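Local coordinates for uncharacterized protein (Uncultured organism, PDB 5IBZ) that probably acts as an arylformamidase-like enzyme of the putative cyclase family and holds acetylphosphate in the crystal, at residues H12-L17 with L272-V277; N18-W23 with S125-V130; R45-G50 with E299-A304. One frame throughout, in Å; residues are numbered along the deposited sequence. Where two conformers were deposited one is given.

Interaction 1 of 3, residues H12-L17 with L272-V277; sequences HPHEKL and LRDLGV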
loop_
_atom_site.group_PDB
_atom_site.type_symbol
_atom_site.label_atom_id
_atom_site.label_comp_id
_atom_site.label_asym_id
_atom_site.label_seq_id
_atom_site.Cartn_x
_atom_site.Cartn_y
_atom_site.Cartn_z
ATOM N N HIS B 12 29.106 -11.244 -21.765
ATOM C CA HIS B 12 30.535 -11.487 -21.592
ATOM C C HIS B 12 30.748 -12.688 -20.679
ATOM O O HIS B 12 30.149 -12.762 -19.603
ATOM C CB HIS B 12 31.231 -10.243 -21.034
ATOM C CG HIS B 12 31.194 -9.086 -21.982
ATOM N ND1 HIS B 12 32.076 -8.959 -23.034
ATOM C CD2 HIS B 12 30.344 -8.033 -22.071
ATOM C CE1 HIS B 12 31.787 -7.865 -23.718
ATOM N NE2 HIS B 12 30.741 -7.284 -23.153
ATOM N N PRO B 13 31.587 -13.648 -21.112
ATOM C CA PRO B 13 31.760 -14.814 -20.246
ATOM C C PRO B 13 32.294 -14.433 -18.876
ATOM O O PRO B 13 33.261 -13.685 -18.757
ATOM C CB PRO B 13 32.773 -15.675 -21.006
ATOM C CG PRO B 13 32.652 -15.246 -22.433
ATOM C CD PRO B 13 32.322 -13.789 -22.386
ATOM N N HIS B 14 31.641 -14.956 -17.850
ATOM C CA HIS B 14 32.034 -14.706 -16.481
ATOM C C HIS B 14 33.529 -14.877 -16.245
ATOM O O HIS B 14 34.154 -14.025 -15.633
ATOM C CB HIS B 14 31.285 -15.639 -15.532
ATOM C CG HIS B 14 31.695 -15.477 -14.105
ATOM N ND1 HIS B 14 32.671 -16.253 -13.514
ATOM C CD2 HIS B 14 31.284 -14.605 -13.158
ATOM C CE1 HIS B 14 32.828 -15.877 -12.259
ATOM N NE2 HIS B 14 31.997 -14.877 -12.018
ATOM N N GLU B 15 34.097 -15.974 -16.727
ATOM C CA GLU B 15 35.473 -16.317 -16.364
ATOM C C GLU B 15 36.460 -15.307 -16.942
ATOM O O GLU B 15 37.513 -15.057 -16.360
ATOM C CB GLU B 15 35.823 -17.737 -16.830
ATOM C CG GLU B 15 34.981 -18.839 -16.162
ATOM C CD GLU B 15 34.953 -18.739 -14.645
ATOM O OE1 GLU B 15 35.968 -18.306 -14.054
ATOM O OE2 GLU B 15 33.912 -19.087 -14.041
ATOM N N LYS B 16 36.114 -14.713 -18.078
ATOM C CA LYS B 16 36.979 -13.702 -18.677
ATOM C C LYS B 16 36.811 -12.336 -18.005
ATOM O O LYS B 16 37.742 -11.524 -18.018
ATOM C CB LYS B 16 36.699 -13.573 -20.180
ATOM N N LEU B 17 35.641 -12.075 -17.418
ATOM C CA LEU B 17 35.348 -10.726 -16.935
ATOM C C LEU B 17 34.443 -10.691 -15.711
ATOM O O LEU B 17 33.220 -10.600 -15.822
ATOM C CB LEU B 17 34.705 -9.908 -18.057
ATOM C CG LEU B 17 34.573 -8.407 -17.820
ATOM C CD1 LEU B 17 35.925 -7.738 -17.781
ATOM C CD2 LEU B 17 33.720 -7.820 -18.920
ATOM N N LEU B 272 25.539 -6.447 -12.806
ATOM C CA LEU B 272 25.135 -6.787 -11.439
ATOM C C LEU B 272 25.818 -8.033 -10.899
ATOM O O LEU B 272 26.422 -7.992 -9.830
ATOM C CB LEU B 272 23.622 -6.968 -11.379
ATOM C CG LEU B 272 22.847 -5.667 -11.670
ATOM C CD1 LEU B 272 21.379 -5.978 -11.823
ATOM C CD2 LEU B 272 23.049 -4.582 -10.631
ATOM N N ARG B 273 25.738 -9.129 -11.644
ATOM C CA ARG B 273 26.333 -10.386 -11.200
ATOM C C ARG B 273 27.843 -10.466 -11.377
ATOM O O ARG B 273 28.549 -10.838 -10.443
ATOM C CB ARG B 273 25.690 -11.565 -11.928
ATOM C CG ARG B 273 26.327 -12.893 -11.594
ATOM C CD ARG B 273 25.821 -13.943 -12.512
ATOM N NE ARG B 273 26.209 -15.283 -12.126
ATOM C CZ ARG B 273 27.269 -15.940 -12.572
ATOM N NH1 ARG B 273 28.131 -15.358 -13.400
ATOM N NH2 ARG B 273 27.487 -17.192 -12.171
ATOM N N ASP B 274 28.346 -10.174 -12.570
ATOM C CA ASP B 274 29.748 -10.445 -12.827
ATOM C C ASP B 274 30.652 -9.360 -12.213
ATOM O O ASP B 274 31.667 -9.690 -11.588
ATOM C CB ASP B 274 29.990 -10.579 -14.335
ATOM C CG ASP B 274 29.259 -11.766 -14.946
ATOM O OD1 ASP B 274 29.079 -12.772 -14.243
ATOM O OD2 ASP B 274 28.865 -11.694 -16.129
ATOM N N LEU B 275 30.319 -8.084 -12.407
ATOM C CA LEU B 275 31.166 -6.986 -11.908
ATOM C C LEU B 275 30.788 -6.437 -10.530
ATOM O O LEU B 275 31.613 -5.787 -9.865
ATOM C CB LEU B 275 31.151 -5.821 -12.904
ATOM C CG LEU B 275 31.594 -6.110 -14.337
ATOM C CD1 LEU B 275 31.704 -4.792 -15.111
ATOM C CD2 LEU B 275 32.892 -6.876 -14.384
ATOM N N GLY B 276 29.551 -6.667 -10.101
ATOM C CA GLY B 276 29.072 -6.067 -8.872
ATOM C C GLY B 276 28.968 -4.548 -8.985
ATOM O O GLY B 276 29.151 -3.817 -8.007
ATOM N N VAL B 277 28.636 -4.071 -10.180
ATOM C CA VAL B 277 28.446 -2.642 -10.457
ATOM C C VAL B 277 26.956 -2.296 -10.392
ATOM O O VAL B 277 26.136 -2.984 -10.978
ATOM C CB VAL B 277 29.049 -2.303 -11.833
ATOM C CG1 VAL B 277 28.639 -0.906 -12.303
ATOM C CG2 VAL B 277 30.585 -2.407 -11.779
HETATM O O HOH W 1 31.005 -9.892 -17.626
#

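Interaction 2 of 3, residues N18-W23 with S125-V130; sequences NNWGKW and SLYNGV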
loop_
_atom_site.group_PDB
_atom_site.type_symbol
_atom_site.label_atom_id
_atom_site.label_comp_id
_atom_site.label_asym_id
_atom_site.label_seq_id
_atom_site.Cartn_x
_atom_site.Cartn_y
_atom_site.Cartn_z
ATOM N N ASN B 18 35.049 -10.727 -14.536
ATOM C CA ASN B 18 34.274 -10.621 -13.306
ATOM C C ASN B 18 35.130 -10.076 -12.174
ATOM O O ASN B 18 36.381 -10.089 -12.254
ATOM C CB ASN B 18 33.673 -11.975 -12.913
ATOM C CG ASN B 18 34.695 -12.933 -12.378
ATOM O OD1 ASN B 18 35.107 -12.822 -11.226
ATOM N ND2 ASN B 18 35.126 -13.883 -13.212
ATOM N N ASN B 19 34.459 -9.570 -11.148
ATOM C CA ASN B 19 35.121 -9.117 -9.942
ATOM C C ASN B 19 34.904 -10.031 -8.733
ATOM O O ASN B 19 35.122 -9.614 -7.601
ATOM C CB ASN B 19 34.648 -7.703 -9.591
ATOM C CG ASN B 19 35.185 -6.665 -10.521
ATOM O OD1 ASN B 19 36.328 -6.755 -10.980
ATOM N ND2 ASN B 19 34.370 -5.640 -10.796
ATOM N N TRP B 20 34.498 -11.273 -8.951
ATOM C CA TRP B 20 34.320 -12.186 -7.831
ATOM C C TRP B 20 35.652 -12.381 -7.115
ATOM O O TRP B 20 36.676 -12.604 -7.755
ATOM C CB TRP B 20 33.773 -13.531 -8.291
ATOM C CG TRP B 20 32.360 -13.485 -8.815
ATOM C CD1 TRP B 20 31.683 -12.396 -9.325
ATOM C CD2 TRP B 20 31.451 -14.582 -8.872
ATOM N NE1 TRP B 20 30.411 -12.774 -9.706
ATOM C CE2 TRP B 20 30.246 -14.110 -9.434
ATOM C CE3 TRP B 20 31.541 -15.925 -8.506
ATOM C CZ2 TRP B 20 29.138 -14.947 -9.628
ATOM C CZ3 TRP B 20 30.448 -16.745 -8.704
ATOM C CH2 TRP B 20 29.268 -16.260 -9.255
ATOM N N GLY B 21 35.621 -12.267 -5.790
ATOM C CA GLY B 21 36.807 -12.378 -4.976
ATOM C C GLY B 21 37.716 -11.153 -4.920
ATOM O O GLY B 21 38.649 -11.136 -4.114
ATOM N N LYS B 22 37.477 -10.150 -5.759
ATOM C CA LYS B 22 38.346 -8.962 -5.789
ATOM C C LYS B 22 38.445 -8.309 -4.422
ATOM O O LYS B 22 39.506 -7.790 -4.030
ATOM C CB LYS B 22 37.832 -7.929 -6.805
ATOM C CG LYS B 22 38.653 -6.636 -6.844
ATOM C CD LYS B 22 38.307 -5.779 -8.047
ATOM C CE LYS B 22 39.093 -6.205 -9.276
ATOM N NZ LYS B 22 38.694 -5.432 -10.511
ATOM N N TRP B 23 37.323 -8.307 -3.717
ATOM C CA TRP B 23 37.231 -7.704 -2.393
ATOM C C TRP B 23 36.951 -8.761 -1.334
ATOM O O TRP B 23 36.404 -8.464 -0.265
ATOM C CB TRP B 23 36.151 -6.622 -2.385
ATOM C CG TRP B 23 36.379 -5.564 -3.427
ATOM C CD1 TRP B 23 37.288 -4.550 -3.382
ATOM C CD2 TRP B 23 35.670 -5.408 -4.663
ATOM N NE1 TRP B 23 37.207 -3.784 -4.511
ATOM C CE2 TRP B 23 36.213 -4.285 -5.316
ATOM C CE3 TRP B 23 34.624 -6.114 -5.284
ATOM C CZ2 TRP B 23 35.742 -3.839 -6.548
ATOM C CZ3 TRP B 23 34.185 -5.682 -6.512
ATOM C CH2 TRP B 23 34.731 -4.557 -7.127
ATOM N N SER B 125 23.331 -18.206 -9.369
ATOM C CA SER B 125 24.194 -17.441 -8.478
ATOM C C SER B 125 24.194 -15.966 -8.819
ATOM O O SER B 125 24.135 -15.583 -9.983
ATOM C CB SER B 125 25.641 -17.945 -8.533
ATOM O OG SER B 125 25.744 -19.311 -8.158
ATOM N N LEU B 126 24.277 -15.163 -7.762
ATOM C CA LEU B 126 24.400 -13.718 -7.864
ATOM C C LEU B 126 25.868 -13.317 -7.708
ATOM O O LEU B 126 26.754 -14.180 -7.605
ATOM C CB LEU B 126 23.528 -13.036 -6.810
ATOM C CG LEU B 126 22.016 -13.036 -7.042
ATOM C CD1 LEU B 126 21.368 -14.356 -6.667
ATOM C CD2 LEU B 126 21.422 -11.917 -6.247
ATOM N N TYR B 127 26.133 -12.012 -7.697
ATOM C CA TYR B 127 27.487 -11.497 -7.464
ATOM C C TYR B 127 28.222 -12.259 -6.341
ATOM O O TYR B 127 27.663 -12.553 -5.293
ATOM C CB TYR B 127 27.442 -9.983 -7.140
ATOM C CG TYR B 127 28.756 -9.517 -6.548
ATOM C CD1 TYR B 127 29.907 -9.462 -7.326
ATOM C CD2 TYR B 127 28.863 -9.220 -5.210
ATOM C CE1 TYR B 127 31.130 -9.096 -6.768
ATOM C CE2 TYR B 127 30.076 -8.856 -4.644
ATOM C CZ TYR B 127 31.198 -8.809 -5.422
ATOM O OH TYR B 127 32.394 -8.474 -4.838
ATOM N N ASN B 128 29.480 -12.590 -6.605
ATOM C CA ASN B 128 30.385 -13.229 -5.649
ATOM C C ASN B 128 29.918 -14.595 -5.172
ATOM O O ASN B 128 30.333 -15.082 -4.117
ATOM C CB ASN B 128 30.627 -12.334 -4.429
ATOM C CG ASN B 128 32.068 -12.381 -3.953
ATOM O OD1 ASN B 128 32.953 -12.875 -4.648
ATOM N ND2 ASN B 128 32.300 -11.890 -2.754
ATOM N N GLY B 129 29.083 -15.227 -5.973
ATOM C CA GLY B 129 28.681 -16.591 -5.698
ATOM C C GLY B 129 27.526 -16.743 -4.723
ATOM O O GLY B 129 27.224 -17.863 -4.262
ATOM N N VAL B 130 26.874 -15.632 -4.413
ATOM C CA VAL B 130 25.730 -15.664 -3.501
ATOM C C VAL B 130 24.625 -16.505 -4.136
ATOM O O VAL B 130 24.269 -16.292 -5.284
ATOM C CB VAL B 130 25.239 -14.255 -3.183
ATOM C CG1 VAL B 130 23.886 -14.280 -2.483
ATOM C CG2 VAL B 130 26.260 -13.524 -2.348
HETATM O O HOH W 2 34.841 -9.781 -4.014
#

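Interaction 3 of 3, residues R45-G50 with E299-A304; sequences RLIQTG and EFFLAA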
loop_
_atom_site.group_PDB
_atom_site.type_symbol
_atom_site.label_atom_id
_atom_site.label_comp_id
_atom_site.label_asym_id
_atom_site.label_seq_id
_atom_site.Cartn_x
_atom_site.Cartn_y
_atom_site.Cartn_z
ATOM N N ARG B 45 36.403 18.359 -3.090
ATOM C CA ARG B 45 37.144 19.524 -3.576
ATOM C C ARG B 45 36.512 20.096 -4.853
ATOM O O ARG B 45 36.827 21.219 -5.274
ATOM C CB ARG B 45 38.615 19.156 -3.825
ATOM C CG ARG B 45 39.383 18.690 -2.584
ATOM C CD ARG B 45 39.557 19.775 -1.507
ATOM N NE ARG B 45 38.378 20.037 -0.688
ATOM C CZ ARG B 45 37.890 19.245 0.262
ATOM N NH1 ARG B 45 36.819 19.636 0.926
ATOM N NH2 ARG B 45 38.422 18.056 0.531
ATOM N N LEU B 46 35.619 19.330 -5.471
ATOM C CA LEU B 46 34.895 19.830 -6.652
ATOM C C LEU B 46 33.730 20.752 -6.285
ATOM O O LEU B 46 33.111 21.355 -7.175
ATOM C CB LEU B 46 34.360 18.671 -7.496
ATOM C CG LEU B 46 35.432 17.716 -7.985
ATOM C CD1 LEU B 46 34.778 16.589 -8.784
ATOM C CD2 LEU B 46 36.486 18.443 -8.799
ATOM N N ILE B 47 33.432 20.870 -4.996
ATOM C CA ILE B 47 32.386 21.782 -4.542
ATOM C C ILE B 47 33.036 23.171 -4.418
ATOM O O ILE B 47 33.606 23.544 -3.381
ATOM C CB ILE B 47 31.734 21.319 -3.224
ATOM C CG1 ILE B 47 31.110 19.923 -3.416
ATOM C CG2 ILE B 47 30.652 22.298 -2.792
ATOM C CD1 ILE B 47 30.522 19.297 -2.171
ATOM N N GLN B 48 32.947 23.935 -5.502
ATOM C CA GLN B 48 33.617 25.215 -5.640
ATOM C C GLN B 48 32.636 26.390 -5.729
ATOM O O GLN B 48 32.949 27.518 -5.338
ATOM C CB GLN B 48 34.512 25.157 -6.883
ATOM C CG GLN B 48 35.600 24.085 -6.748
ATOM C CD GLN B 48 36.262 23.685 -8.053
ATOM O OE1 GLN B 48 36.010 24.268 -9.110
ATOM N NE2 GLN B 48 37.128 22.676 -7.980
ATOM N N THR B 49 31.469 26.119 -6.310
ATOM C CA THR B 49 30.454 27.146 -6.511
ATOM C C THR B 49 29.227 26.974 -5.618
ATOM O O THR B 49 28.484 27.932 -5.384
ATOM C CB THR B 49 29.954 27.187 -7.967
ATOM O OG1 THR B 49 29.250 25.972 -8.265
ATOM C CG2 THR B 49 31.101 27.375 -8.934
ATOM N N GLY B 50 28.991 25.747 -5.160
ATOM C CA GLY B 50 27.818 25.422 -4.365
ATOM C C GLY B 50 26.520 25.289 -5.139
ATOM O O GLY B 50 25.453 25.225 -4.533
ATOM N N GLU B 299 32.411 17.011 -14.022
ATOM C CA GLU B 299 32.752 16.242 -12.828
ATOM C C GLU B 299 32.289 16.995 -11.602
ATOM O O GLU B 299 32.480 18.212 -11.497
ATOM C CB GLU B 299 34.259 15.977 -12.739
ATOM C CG GLU B 299 34.840 15.239 -13.935
ATOM C CD GLU B 299 35.716 16.121 -14.816
ATOM O OE1 GLU B 299 35.667 17.357 -14.666
ATOM O OE2 GLU B 299 36.466 15.570 -15.657
ATOM N N PHE B 300 31.659 16.286 -10.670
ATOM C CA PHE B 300 31.051 16.953 -9.526
ATOM C C PHE B 300 30.983 16.034 -8.321
ATOM O O PHE B 300 31.314 14.840 -8.405
ATOM C CB PHE B 300 29.644 17.429 -9.881
ATOM C CG PHE B 300 28.834 16.381 -10.597
ATOM C CD1 PHE B 300 28.143 15.418 -9.895
ATOM C CD2 PHE B 300 28.808 16.339 -11.974
ATOM C CE1 PHE B 300 27.423 14.456 -10.555
ATOM C CE2 PHE B 300 28.095 15.378 -12.637
ATOM C CZ PHE B 300 27.405 14.426 -11.926
ATOM N N PHE B 301 30.583 16.604 -7.194
ATOM C CA PHE B 301 30.301 15.805 -6.006
ATOM C C PHE B 301 28.866 15.315 -6.125
ATOM O O PHE B 301 27.966 16.085 -6.442
ATOM C CB PHE B 301 30.524 16.619 -4.725
ATOM C CG PHE B 301 30.280 15.863 -3.447
ATOM C CD1 PHE B 301 29.005 15.796 -2.892
ATOM C CD2 PHE B 301 31.330 15.255 -2.797
ATOM C CE1 PHE B 301 28.798 15.117 -1.690
ATOM C CE2 PHE B 301 31.124 14.558 -1.605
ATOM C CZ PHE B 301 29.857 14.506 -1.056
ATOM N N LEU B 302 28.676 14.018 -5.926
ATOM C CA LEU B 302 27.366 13.390 -6.041
ATOM C C LEU B 302 26.940 12.789 -4.717
ATOM O O LEU B 302 27.675 11.970 -4.155
ATOM C CB LEU B 302 27.404 12.300 -7.097
ATOM C CG LEU B 302 26.091 11.556 -7.346
ATOM C CD1 LEU B 302 24.996 12.499 -7.781
ATOM C CD2 LEU B 302 26.310 10.501 -8.387
ATOM N N ALA B 303 25.777 13.212 -4.209
ATOM C CA ALA B 303 25.162 12.582 -3.047
ATOM C C ALA B 303 23.987 11.764 -3.518
ATOM O O ALA B 303 22.884 12.312 -3.724
ATOM C CB ALA B 303 24.715 13.622 -2.029
ATOM N N ALA B 304 24.230 10.465 -3.714
ATOM C CA ALA B 304 23.235 9.556 -4.266
ATOM C C ALA B 304 23.060 8.343 -3.358
ATOM O O ALA B 304 22.868 7.207 -3.814
ATOM C CB ALA B 304 23.616 9.146 -5.660
#

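Interaction 1 of 3, residues H12-L17 with L272-V277
Arg273 reaches the His14 ring with the end of its side chain. The chain is extended from CG to NE, and this carries Arg273 NH1 to 3.3 Å from His14 CD2. The guanidinium and imidazole planes stand 68° apart, so the two groups do not lie flat on each other. The same Arg273 NH1 forms a salt bridge with Asp274 OD1 at 2.9 Å. Arg273 NE is bonded to Ser125 O, and Tyr122 adds a cation-pi contact.

Asp274 is the next residue and points at the 12-17 loop. Its OD1 sits at the edge of the His14 ring, near the ring plane, 3.1 Å from His14 CD2. The C-H at CD2 points toward the carboxylate oxygen, probably a mildly favourable electrostatic contact. His14 has CG anti to the backbone N (chi1 177°), which swings the ring to Arg273 and Asp274. On the other side of CG, His14 ND1 donates to Glu15 OE2 at 3.1 Å, a bond that may restrain the ring, although it meets OE2 from above the carboxylate plane. The second carboxylate oxygen of Asp274 takes a bond from Asn270 ND2. A water also donates to it, at 3.2 Å from Asp274 OD2, and the same water donates to Leu17 O at 2.9 Å. It bridges loop and helix.

Leu275 ends the contact with an apolar touch, Leu275 CD2 to Leu17 CG at 4.1 Å.

The 12-17 loop therefore lies against the C-terminal end of helix 266-275. It also lies against helix 233-239, where His12 and Leu17 both rest on Val234.

Interaction 2 of 3, residues N18-W23 with S125-V130
The 125-130 backbone passes over one face of the Trp20 indole. Asn128 N lies 3.2 Å above the ring plane of Trp20, and Gly129 N 3.3 Å above it. Both sit toward the rim. The Tyr127 ring stands at 85° to the indole and meets it obliquely, near Trp20 CD1. Tyr127 CB points away from the 18-23 loop, but CG anti to the backbone N (chi1 165°) brings the ring round toward it. One face of the Tyr127 ring has Asn128 CB over its centre. Trp23 offers its edge instead: Tyr127 OH lies near the indole plane, 3.3 Å from Trp23 CE3.

Asn128 OD1 accepts from Gly21 N at 3.0 Å (N-H...O angle 148°). Asn128 ND2 is bonded to Gly24 O and Asp27 O, so the amide is held at both ends. Gly21 sits in the type II turn from Asn19 to Lys22. Gly129 belongs to a G1 beta bulge facing Leu126, and a CB on it would come close to Trp20 CZ3. A water accepts from Trp23 N and donates to Tyr127 OH, which also bonds Asp27 OD2.

With an alanine in place of Trp20, Asn128 N-H would probably lose the aromatic face it points at, and Arg273 O its indole donor.

The contact sets a backbone N-H, that of Asn128, against an electron-rich aromatic face. The Gly21 bond and the water tie the loops together at the turn and at Tyr127.

Interaction 3 of 3, residues R45-G50 with E299-A304
Ile47 and Phe301 meet at an oblique angle. Ile47 CG1 touches Phe301 CB at 3.6 Å. The end of the same branch, Ile47 CD1, lies 3.7 Å from Phe301 CG. It approaches the ring obliquely. The Ile47 chain runs straight out to CD1 (chi2 176°), which lets the methyl get to the ring. Phe301 starts toward the 45-50 loop at CB. Its CG, however, is anti to the backbone N (chi1 -179°), and the ring leads away from the loop.

Leu46 comes from beside this pair and meets backbone rather than a side-chain tip. One methyl, Leu46 CD1, rests 3.7 Å from Phe300 N. It also lies 4.0 Å from Glu299 CB, so it covers the link between these two strand residues. Phe300 sends its CB away from the loop. All these touches are apolar or between methyl and peptide. A polar tie stands close by, where Leu46 O accepts from Arg297 NH2.

The loop leads from helix 37-44 to strand 52-54, outermost in the sheet within this chain, and packs on strand 299-303. That strand lies in the mixed sheet between 320-322 and 158-163. Ile47 also rests on Val322 and Leu46 on Arg158. The second subunit closes in here: its Phe301 meets the Phe301 ring, and its Ile47 packs there too. The contact therefore forms part of a subunit interface.

Interactions 1 and 2 form one continuous patch, with centres 8 Å apart. The chain runs straight from 12-17 into 18-23. Two probable hydrogen bonds join the contacts, Arg273 O to Trp20 NE1 and Asp274 O to Asn19 N, both 2.8 Å. The rings of His14 and Trp20 also meet edge-to-face. Interaction 3 lies apart. Its centre is about 30 Å from that of interaction 1 and 31 Å from that of interaction 2. The side chains of Arg273 and of Leu126 are each about 13 Å from a bound acetylphosphate, so neither contact lines the pocket. Helix 266-275, whose end takes part in interaction 1, also carries the pocket residue His268.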